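Local coordinates for uncharacterized protein (Parabacteroides distasonis, PDB 3LM3) that is of unknown function but is probably a carbohydrate-active enzyme, a glycoside hydrolase or polysaccharide deacetylase, at residues 112-124 and 396-409. Residues are numbered along the deposited sequence; the frame is centred on the assembly and turned at random. Where two conformers were deposited one is given.
Sequences YFPAMYLPRERVN and EPADPSPEKPAKDW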
loop_
_atom_site.group_PDB
_atom_site.type_symbol
_atom_site.label_atom_id
_atom_site.label_comp_id
_atom_site.label_asym_id
_atom_site.label_seq_id
_atom_site.Cartn_x
_atom_site.Cartn_y
_atom_site.Cartn_z
ATOM N N TYR A 112 -2.923 9.795 -6.199
ATOM C CA TYR A 112 -1.925 9.428 -5.180
ATOM C C TYR A 112 -1.782 10.374 -4.000
ATOM O O TYR A 112 -1.590 9.909 -2.873
ATOM C CB TYR A 112 -0.527 9.240 -5.789
ATOM C CG TYR A 112 -0.360 8.286 -6.939
ATOM C CD1 TYR A 112 -0.229 6.931 -6.748
ATOM C CD2 TYR A 112 -0.308 8.762 -8.239
ATOM C CE1 TYR A 112 -0.010 6.066 -7.859
ATOM C CE2 TYR A 112 -0.084 7.929 -9.322
ATOM C CZ TYR A 112 0.082 6.604 -9.113
ATOM O OH TYR A 112 0.356 5.801 -10.209
ATOM N N PHE A 113 -1.835 11.678 -4.269
ATOM C CA PHE A 113 -1.412 12.707 -3.317
ATOM C C PHE A 113 -2.501 13.688 -2.858
ATOM O O PHE A 113 -2.199 14.839 -2.547
ATOM C CB PHE A 113 -0.247 13.502 -3.932
ATOM C CG PHE A 113 0.877 12.652 -4.446
ATOM C CD1 PHE A 113 1.598 11.827 -3.595
ATOM C CD2 PHE A 113 1.179 12.651 -5.805
ATOM C CE1 PHE A 113 2.618 11.015 -4.099
ATOM C CE2 PHE A 113 2.203 11.867 -6.303
ATOM C CZ PHE A 113 2.907 11.049 -5.453
ATOM N N PRO A 114 -3.782 13.268 -2.761
ATOM C CA PRO A 114 -4.789 14.321 -2.578
ATOM C C PRO A 114 -4.661 15.138 -1.290
ATOM O O PRO A 114 -4.824 16.382 -1.334
ATOM C CB PRO A 114 -6.113 13.549 -2.636
ATOM C CG PRO A 114 -5.790 12.195 -2.290
ATOM C CD PRO A 114 -4.406 11.938 -2.836
ATOM N N ALA A 115 -4.360 14.492 -0.180
ATOM C CA ALA A 115 -4.347 15.230 1.109
ATOM C C ALA A 115 -3.184 16.205 1.177
ATOM O O ALA A 115 -3.180 17.095 1.995
ATOM C CB ALA A 115 -4.292 14.319 2.255
HETATM N N MSE A 116 -2.181 16.034 0.334
HETATM C CA MSE A 116 -1.037 16.965 0.290
HETATM C C MSE A 116 -1.389 18.290 -0.292
HETATM O O MSE A 116 -0.754 19.312 0.028
HETATM C CB MSE A 116 0.057 16.473 -0.641
HETATM C CG MSE A 116 0.848 15.346 -0.190
HETATM SE SE MSE A 116 2.355 15.210 -1.465
HETATM C CE MSE A 116 3.030 13.606 -0.672
ATOM N N TYR A 117 -2.383 18.307 -1.186
ATOM C CA TYR A 117 -2.689 19.465 -1.985
ATOM C C TYR A 117 -4.067 20.062 -1.835
ATOM O O TYR A 117 -4.303 21.166 -2.304
ATOM C CB TYR A 117 -2.454 19.148 -3.481
ATOM C CG TYR A 117 -1.002 18.999 -3.836
ATOM C CD1 TYR A 117 -0.332 17.804 -3.675
ATOM C CD2 TYR A 117 -0.292 20.094 -4.314
ATOM C CE1 TYR A 117 1.012 17.683 -3.990
ATOM C CE2 TYR A 117 1.058 19.975 -4.632
ATOM C CZ TYR A 117 1.690 18.772 -4.460
ATOM O OH TYR A 117 3.025 18.667 -4.792
ATOM N N LEU A 118 -4.991 19.360 -1.183
ATOM C CA LEU A 118 -6.382 19.785 -1.165
ATOM C C LEU A 118 -6.824 19.851 0.278
ATOM O O LEU A 118 -6.406 19.005 1.083
ATOM C CB LEU A 118 -7.257 18.790 -1.909
ATOM C CG LEU A 118 -6.865 18.446 -3.357
ATOM C CD1 LEU A 118 -7.701 17.257 -3.856
ATOM C CD2 LEU A 118 -6.943 19.641 -4.297
ATOM N N PRO A 119 -7.654 20.854 0.627
ATOM C CA PRO A 119 -8.219 20.881 1.955
ATOM C C PRO A 119 -9.049 19.626 2.230
ATOM O O PRO A 119 -9.649 19.040 1.320
ATOM C CB PRO A 119 -9.106 22.127 1.955
ATOM C CG PRO A 119 -8.901 22.817 0.693
ATOM C CD PRO A 119 -8.088 21.975 -0.216
ATOM N N ARG A 120 -9.102 19.245 3.492
ATOM C CA ARG A 120 -9.856 18.053 3.909
ATOM C C ARG A 120 -11.282 18.057 3.374
ATOM O O ARG A 120 -11.737 17.037 2.848
ATOM C CB ARG A 120 -9.831 17.947 5.447
ATOM C CG ARG A 120 -8.480 17.595 6.020
ATOM C CD ARG A 120 -8.395 17.888 7.489
ATOM N NE ARG A 120 -7.166 17.335 8.051
ATOM C CZ ARG A 120 -5.967 17.920 8.040
ATOM N NH1 ARG A 120 -5.774 19.122 7.484
ATOM N NH2 ARG A 120 -4.935 17.279 8.539
ATOM N N GLU A 121 -11.975 19.184 3.494
ATOM C CA GLU A 121 -13.373 19.264 3.065
ATOM C C GLU A 121 -13.513 19.046 1.566
ATOM O O GLU A 121 -14.509 18.481 1.121
ATOM C CB GLU A 121 -14.006 20.611 3.446
ATOM C CG GLU A 121 -14.235 20.801 4.940
ATOM N N ARG A 122 -12.536 19.501 0.784
ATOM C CA ARG A 122 -12.554 19.292 -0.653
ATOM C C ARG A 122 -12.339 17.820 -1.021
ATOM O O ARG A 122 -13.020 17.299 -1.902
ATOM C CB ARG A 122 -11.508 20.177 -1.339
ATOM C CG ARG A 122 -11.436 19.933 -2.851
ATOM C CD ARG A 122 -10.666 21.025 -3.529
ATOM N NE ARG A 122 -10.546 20.755 -4.947
ATOM C CZ ARG A 122 -9.899 21.542 -5.803
ATOM N NH1 ARG A 122 -9.307 22.652 -5.373
ATOM N NH2 ARG A 122 -9.874 21.239 -7.090
ATOM N N VAL A 123 -11.363 17.165 -0.382
ATOM C CA VAL A 123 -11.182 15.749 -0.591
ATOM C C VAL A 123 -12.481 15.021 -0.285
ATOM O O VAL A 123 -12.913 14.178 -1.076
ATOM C CB VAL A 123 -10.011 15.176 0.219
ATOM C CG1 VAL A 123 -9.878 13.661 0.020
ATOM C CG2 VAL A 123 -8.673 15.886 -0.131
ATOM N N ASN A 124 -13.112 15.333 0.847
ATOM C CA ASN A 124 -14.339 14.627 1.212
ATOM C C ASN A 124 -15.436 14.831 0.153
ATOM O O ASN A 124 -16.097 13.878 -0.286
ATOM C CB ASN A 124 -14.855 15.085 2.587
ATOM C CG ASN A 124 -13.915 14.709 3.709
ATOM O OD1 ASN A 124 -13.026 13.872 3.525
ATOM N ND2 ASN A 124 -14.075 15.348 4.869
ATOM N N GLU A 396 -1.442 16.029 12.301
ATOM C CA GLU A 396 -1.234 16.134 10.878
ATOM C C GLU A 396 -1.039 17.590 10.484
ATOM O O GLU A 396 -1.400 18.502 11.247
ATOM C CB GLU A 396 -2.458 15.561 10.130
ATOM C CG GLU A 396 -2.721 14.080 10.292
ATOM C CD GLU A 396 -4.048 13.672 9.705
ATOM O OE1 GLU A 396 -4.925 14.545 9.439
ATOM O OE2 GLU A 396 -4.191 12.464 9.423
ATOM N N PRO A 397 -0.521 17.810 9.274
ATOM C CA PRO A 397 -0.459 19.202 8.774
ATOM C C PRO A 397 -1.809 19.892 8.727
ATOM O O PRO A 397 -2.828 19.264 8.461
ATOM C CB PRO A 397 0.141 19.037 7.376
ATOM C CG PRO A 397 0.848 17.755 7.428
ATOM C CD PRO A 397 0.084 16.860 8.326
ATOM N N ALA A 398 -1.812 21.202 8.980
ATOM C CA ALA A 398 -2.966 22.014 8.800
ATOM C C ALA A 398 -3.371 21.968 7.327
ATOM O O ALA A 398 -2.551 21.631 6.439
ATOM C CB ALA A 398 -2.645 23.452 9.231
ATOM N N ASP A 399 -4.648 22.219 7.089
ATOM C CA ASP A 399 -5.189 22.115 5.720
ATOM C C ASP A 399 -4.285 22.818 4.693
ATOM O O ASP A 399 -4.021 24.020 4.799
ATOM C CB ASP A 399 -6.558 22.781 5.623
ATOM C CG ASP A 399 -7.715 21.830 5.740
ATOM O OD1 ASP A 399 -7.552 20.605 5.636
ATOM O OD2 ASP A 399 -8.842 22.352 5.905
ATOM N N PRO A 400 -3.820 22.082 3.696
ATOM C CA PRO A 400 -3.104 22.667 2.601
ATOM C C PRO A 400 -4.054 23.153 1.503
ATOM O O PRO A 400 -5.274 23.107 1.645
ATOM C CB PRO A 400 -2.301 21.509 2.078
ATOM C CG PRO A 400 -3.206 20.347 2.276
ATOM C CD PRO A 400 -3.937 20.615 3.535
ATOM N N SER A 401 -3.454 23.669 0.432
ATOM C CA SER A 401 -4.182 24.023 -0.783
ATOM C C SER A 401 -3.185 23.854 -1.938
ATOM O O SER A 401 -2.005 23.625 -1.713
ATOM C CB SER A 401 -4.748 25.441 -0.676
ATOM O OG SER A 401 -3.719 26.392 -0.799
ATOM N N PRO A 402 -3.657 23.927 -3.191
ATOM C CA PRO A 402 -2.728 23.541 -4.263
ATOM C C PRO A 402 -1.473 24.420 -4.399
ATOM O O PRO A 402 -0.439 23.922 -4.830
ATOM C CB PRO A 402 -3.622 23.575 -5.524
ATOM C CG PRO A 402 -4.996 23.264 -4.988
ATOM C CD PRO A 402 -5.053 23.974 -3.649
ATOM N N GLU A 403 -1.573 25.671 -3.985
ATOM C CA GLU A 403 -0.435 26.586 -4.031
ATOM C C GLU A 403 0.402 26.588 -2.746
ATOM O O GLU A 403 1.422 27.285 -2.678
ATOM C CB GLU A 403 -0.911 27.997 -4.367
ATOM C CG GLU A 403 -1.442 28.806 -3.207
ATOM C CD GLU A 403 -2.838 28.417 -2.755
ATOM O OE1 GLU A 403 -3.414 27.431 -3.292
ATOM O OE2 GLU A 403 -3.362 29.107 -1.844
ATOM N N LYS A 404 -0.036 25.860 -1.717
ATOM C CA LYS A 404 0.766 25.668 -0.486
ATOM C C LYS A 404 0.586 24.228 0.014
ATOM O O LYS A 404 -0.127 23.944 0.985
ATOM C CB LYS A 404 0.440 26.684 0.594
ATOM C CG LYS A 404 -0.987 26.937 0.858
ATOM C CD LYS A 404 -1.190 28.405 1.214
ATOM C CE LYS A 404 -2.512 28.709 1.898
ATOM N NZ LYS A 404 -3.570 27.698 1.712
ATOM N N PRO A 405 1.211 23.317 -0.697
ATOM C CA PRO A 405 1.088 21.936 -0.293
ATOM C C PRO A 405 1.777 21.624 1.030
ATOM O O PRO A 405 2.682 22.351 1.488
ATOM C CB PRO A 405 1.761 21.162 -1.428
ATOM C CG PRO A 405 2.537 22.134 -2.180
ATOM C CD PRO A 405 2.050 23.487 -1.892
ATOM N N ALA A 406 1.311 20.539 1.639
ATOM C CA ALA A 406 1.967 19.939 2.802
ATOM C C ALA A 406 2.410 18.536 2.371
ATOM O O ALA A 406 1.603 17.610 2.265
ATOM C CB ALA A 406 1.014 19.884 3.986
ATOM N N LYS A 407 3.694 18.386 2.056
ATOM C CA LYS A 407 4.184 17.135 1.457
ATOM C C LYS A 407 4.627 16.104 2.490
ATOM O O LYS A 407 4.680 14.928 2.158
ATOM C CB LYS A 407 5.314 17.416 0.468
ATOM C CG LYS A 407 4.862 18.258 -0.715
ATOM C CD LYS A 407 5.918 18.260 -1.808
ATOM C CE LYS A 407 5.530 19.165 -2.956
ATOM N NZ LYS A 407 6.149 18.686 -4.229
ATOM N N ASP A 408 4.871 16.517 3.720
ATOM C CA ASP A 408 5.435 15.634 4.751
ATOM C C ASP A 408 4.423 15.334 5.835
ATOM O O ASP A 408 4.156 16.131 6.721
ATOM C CB ASP A 408 6.711 16.236 5.353
ATOM C CG ASP A 408 7.416 15.286 6.342
ATOM O OD1 ASP A 408 6.945 14.141 6.548
ATOM O OD2 ASP A 408 8.463 15.698 6.903
ATOM N N TRP A 409 3.823 14.145 5.700
ATOM C CA TRP A 409 2.839 13.638 6.658
ATOM C C TRP A 409 3.391 12.508 7.531
ATOM O O TRP A 409 2.627 11.806 8.190
ATOM C CB TRP A 409 1.586 13.163 5.912
ATOM C CG TRP A 409 0.810 14.287 5.300
ATOM C CD1 TRP A 409 1.246 15.148 4.344
ATOM C CD2 TRP A 409 -0.540 14.670 5.597
ATOM N NE1 TRP A 409 0.266 16.053 4.046
ATOM C CE2 TRP A 409 -0.838 15.789 4.806
ATOM C CE3 TRP A 409 -1.515 14.205 6.485
ATOM C CZ2 TRP A 409 -2.064 16.441 4.872
ATOM C CZ3 TRP A 409 -2.744 14.821 6.514
ATOM C CH2 TRP A 409 -2.997 15.949 5.739
HETATM O O HOH W 1 -7.527 14.885 9.617
HETATM O O HOH W 2 -11.136 21.526 5.091
#
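Pro400 pushes its ring into the hollow where 115-118 bends, CG 3.3 Å from Ala115 O and CB against Met116 O. Beside it, Ala115 CB rests on the rim of one face of the Trp409 indole; Pro397 CD covers the opposite face. Met116 O accepts a hydrogen bond from Ala406 N (2.9 Å, 159°), and in one of two conformers the extended selenomethionine side chain crosses Lys407 at about a right angle. Pro405 lays CB on a face of the Tyr117 ring, a CH-pi contact 3.8 Å from the centroid, while Pro402 O sits at the ring's edge. At the other end Arg120, its chain stretched out (chi2 163°, chi3 171°) to reach from helix to loop, brings its guanidinium edge-on into the bend of 396-399: NH1 and NH2 both grip Pro397 O, NH2 bridges to Glu396 OE1 (2.9 Å), and NH1 to Asp399 OD1 (3.0 Å). Arg120 N reaches that same OD1 from the opposite face of the carboxylate. A leucine in place of Arg120 would probably leave Glu396 and Asp399 without their shared cation and Pro397 O without either donor. The loop after antiparallel strand 383-389 is thus pinned along one side of what follows parallel strand 105-108, the weakly bonded turn 114-117 and the start of helix 120-138, with helix 154-163 flanking Arg120 through Asp155.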